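Beta-agarase D (Zobellia galactanivorans, PDB 4ASM) hydrolyses the beta-1,4-linkages of agarose at random points along the chain with retention of anomeric configuration, through its family GH16 catalytic domain. Local coordinates at residues V189-R192 with F196-Y199. Numbering follows the deposited sequence.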
ATOM      1  N   VAL A 189       1.380  -3.118  11.383  1.00  5.75           N
ATOM      2  CA  VAL A 189       1.548  -2.545  12.716  1.00  6.28           C
ATOM      3  C   VAL A 189       2.997  -2.767  13.150  1.00  6.61           C
ATOM      4  O   VAL A 189       3.588  -3.809  12.854  1.00  7.16           O
ATOM      5  CB  VAL A 189       0.507  -3.077  13.775  1.00  6.08           C
ATOM      6  CG1 VAL A 189      -0.912  -2.675  13.372  1.00  6.65           C
ATOM      7  CG2 VAL A 189       0.623  -4.602  14.020  1.00  6.83           C
ATOM      8  N   PHE A 190       3.551  -1.786  13.867  1.00  6.59           N
ATOM      9  CA  PHE A 190       4.977  -1.829  14.263  1.00  6.79           C
ATOM     10  C   PHE A 190       5.170  -1.571  15.735  1.00  7.20           C
ATOM     11  O   PHE A 190       4.469  -0.763  16.320  1.00  6.99           O
ATOM     12  CB  PHE A 190       5.789  -0.736  13.549  1.00  7.54           C
ATOM     13  CG  PHE A 190       5.792  -0.837  12.043  1.00  6.40           C
ATOM     14  CD1 PHE A 190       6.763  -1.579  11.382  1.00  7.98           C
ATOM     15  CD2 PHE A 190       4.838  -0.140  11.292  1.00  6.39           C
ATOM     16  CE1 PHE A 190       6.756  -1.655   9.965  1.00  7.67           C
ATOM     17  CE2 PHE A 190       4.843  -0.200   9.907  1.00  7.43           C
ATOM     18  CZ  PHE A 190       5.800  -0.957   9.254  1.00  7.12           C
ATOM     19  N   ILE A 191       6.174  -2.233  16.300  1.00  7.57           N
ATOM     20  CA  ILE A 191       6.876  -1.665  17.448  1.00  9.10           C
ATOM     21  C   ILE A 191       8.093  -0.950  16.877  1.00  9.09           C
ATOM     22  O   ILE A 191       8.831  -1.511  16.077  1.00  9.60           O
ATOM     23  CB  ILE A 191       7.360  -2.730  18.453  1.00  8.02           C
ATOM     24  CG1 ILE A 191       6.231  -3.679  18.820  1.00  8.96           C
ATOM     25  CG2 ILE A 191       7.883  -2.035  19.727  1.00 10.51           C
ATOM     26  CD1 ILE A 191       6.580  -4.670  19.959  1.00 10.90           C
ATOM     27  N   ARG A 192       8.276   0.305  17.280  1.00 10.78           N
ATOM     28  CA  ARG A 192       9.407   1.100  16.825  1.00 11.94           C
ATOM     29  C   ARG A 192      10.673   0.666  17.557  1.00 11.81           C
ATOM     30  O   ARG A 192      10.576   0.055  18.624  1.00 12.07           O
ATOM     31  CB  ARG A 192       9.175   2.597  17.091  1.00 12.51           C
ATOM     32  CG  ARG A 192       7.898   3.232  16.541  1.00 15.72           C
ATOM     33  CD  ARG A 192       7.705   2.927  15.080  1.00 16.69           C
ATOM     34  NE  ARG A 192       8.916   3.207  14.318  1.00 18.21           N
ATOM     35  CZ  ARG A 192       9.172   2.724  13.108  1.00 19.20           C
ATOM     36  NH1 ARG A 192       8.296   1.932  12.483  1.00 17.06           N
ATOM     37  NH2 ARG A 192      10.321   3.037  12.525  1.00 20.25           N
ATOM     38  N   PHE A 196      12.222  -3.265  17.652  1.00 11.54           N
ATOM     39  CA  PHE A 196      11.567  -3.190  16.343  1.00 12.30           C
ATOM     40  C   PHE A 196      10.907  -4.507  15.948  1.00 11.33           C
ATOM     41  O   PHE A 196      11.556  -5.567  15.918  1.00 10.92           O
ATOM     42  CB  PHE A 196      12.539  -2.764  15.241  1.00 12.82           C
ATOM     43  CG  PHE A 196      11.882  -2.672  13.887  1.00 13.56           C
ATOM     44  CD1 PHE A 196      11.043  -1.609  13.591  1.00 15.50           C
ATOM     45  CD2 PHE A 196      12.051  -3.686  12.950  1.00 14.84           C
ATOM     46  CE1 PHE A 196      10.420  -1.522  12.352  1.00 15.26           C
ATOM     47  CE2 PHE A 196      11.419  -3.609  11.702  1.00 15.74           C
ATOM     48  CZ  PHE A 196      10.596  -2.520  11.422  1.00 14.15           C
ATOM     49  N   LYS A 197       9.616  -4.411  15.627  1.00 11.04           N
ATOM     50  CA  LYS A 197       8.839  -5.540  15.104  1.00 10.49           C
ATOM     51  C   LYS A 197       7.857  -5.029  14.062  1.00  9.83           C
ATOM     52  O   LYS A 197       7.332  -3.926  14.185  1.00  9.53           O
ATOM     53  CB  LYS A 197       8.071  -6.246  16.220  1.00 10.94           C
ATOM     54  CG  LYS A 197       8.970  -6.812  17.297  1.00 12.00           C
ATOM     55  CD  LYS A 197       8.226  -7.699  18.254  1.00 17.26           C
ATOM     56  CE  LYS A 197       9.152  -8.192  19.355  1.00 16.59           C
ATOM     57  NZ  LYS A 197      10.152  -9.159  18.853  1.00 19.16           N
ATOM     58  N   ASP A 198       7.607  -5.867  13.056  1.00  9.57           N
ATOM     59  CA  ASP A 198       6.746  -5.505  11.930  1.00  9.05           C
ATOM     60  C   ASP A 198       5.779  -6.654  11.660  1.00  8.69           C
ATOM     61  O   ASP A 198       6.203  -7.783  11.456  1.00  9.45           O
ATOM     62  CB  ASP A 198       7.649  -5.250  10.718  1.00  9.16           C
ATOM     63  CG  ASP A 198       6.881  -4.874   9.452  1.00  9.71           C
ATOM     64  OD1 ASP A 198       5.653  -4.695   9.500  1.00 10.27           O
ATOM     65  OD2 ASP A 198       7.530  -4.758   8.397  1.00 12.43           O
ATOM     66  N   TYR A 199       4.483  -6.362  11.712  1.00  7.55           N
ATOM     67  CA  TYR A 199       3.456  -7.315  11.276  1.00  7.12           C
ATOM     68  C   TYR A 199       2.673  -6.791  10.064  1.00  6.96           C
ATOM     69  O   TYR A 199       2.281  -5.637  10.032  1.00  6.60           O
ATOM     70  CB  TYR A 199       2.460  -7.604  12.397  1.00  7.52           C
ATOM     71  CG  TYR A 199       1.368  -8.518  11.902  1.00  6.61           C
ATOM     72  CD1 TYR A 199       1.610  -9.879  11.767  1.00  7.85           C
ATOM     73  CD2 TYR A 199       0.125  -8.013  11.520  1.00  7.85           C
ATOM     74  CE1 TYR A 199       0.636 -10.746  11.268  1.00  9.21           C
ATOM     75  CE2 TYR A 199      -0.875  -8.866  11.017  1.00  7.10           C
ATOM     76  CZ  TYR A 199      -0.600 -10.232  10.900  1.00  8.04           C
ATOM     77  OH  TYR A 199      -1.566 -11.096  10.433  1.00  7.81           O
TER
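The F190 ring stands beside both F196 and D198, meeting each obliquely: its CD1 is 3.8 Å from CE1 of F196, and its CE1 is 3.3 Å from CG of D198. Ring and carboxylate planes are 31° apart, with CG of D198 anti to its backbone N (chi1 179°), which carries the carboxylate alongside the ring. OD1 of D198 is buried without a polar partner. The H188 ring meets the F190 ring nearly parallel. At the edge of the F196 ring, near its plane, NH1 of R192 comes within 4.1 Å of CE1, the guanidinium turned 78° from the ring; bends at chi2 and chi3 fold the arginine back to this place. On the other side of the hairpin, I191 CD1 packs on K197 CD at 3.8 Å and V189 CG2 on Y199 CB.

Four backbone hydrogen bonds tie the antiparallel strands. V189 and Y199 form one hydrogen-bonded pair, closed by two bonds, of which Y199 N to V189 O (2.9 Å) is nearly straight; I191 and K197 form the other, by two more, and F190–D198 is the non-hydrogen-bonded pair between them. CA-H···O contacts from F190 to K197 O and from F196 to I191 O add to the pairing.

R192 probably binds substrate, as in related enzymes, and F190 lies close to E160, the probable nucleophile, which is consistent with the F190 and D198 face lining the catalytic cleft. Y308 touches I191 and K197 on the reverse side. Strand 183-191 pairs with strand 207-208 and with strand 159-166, which carries E160, so the hairpin extends the GH16 beta-sandwich.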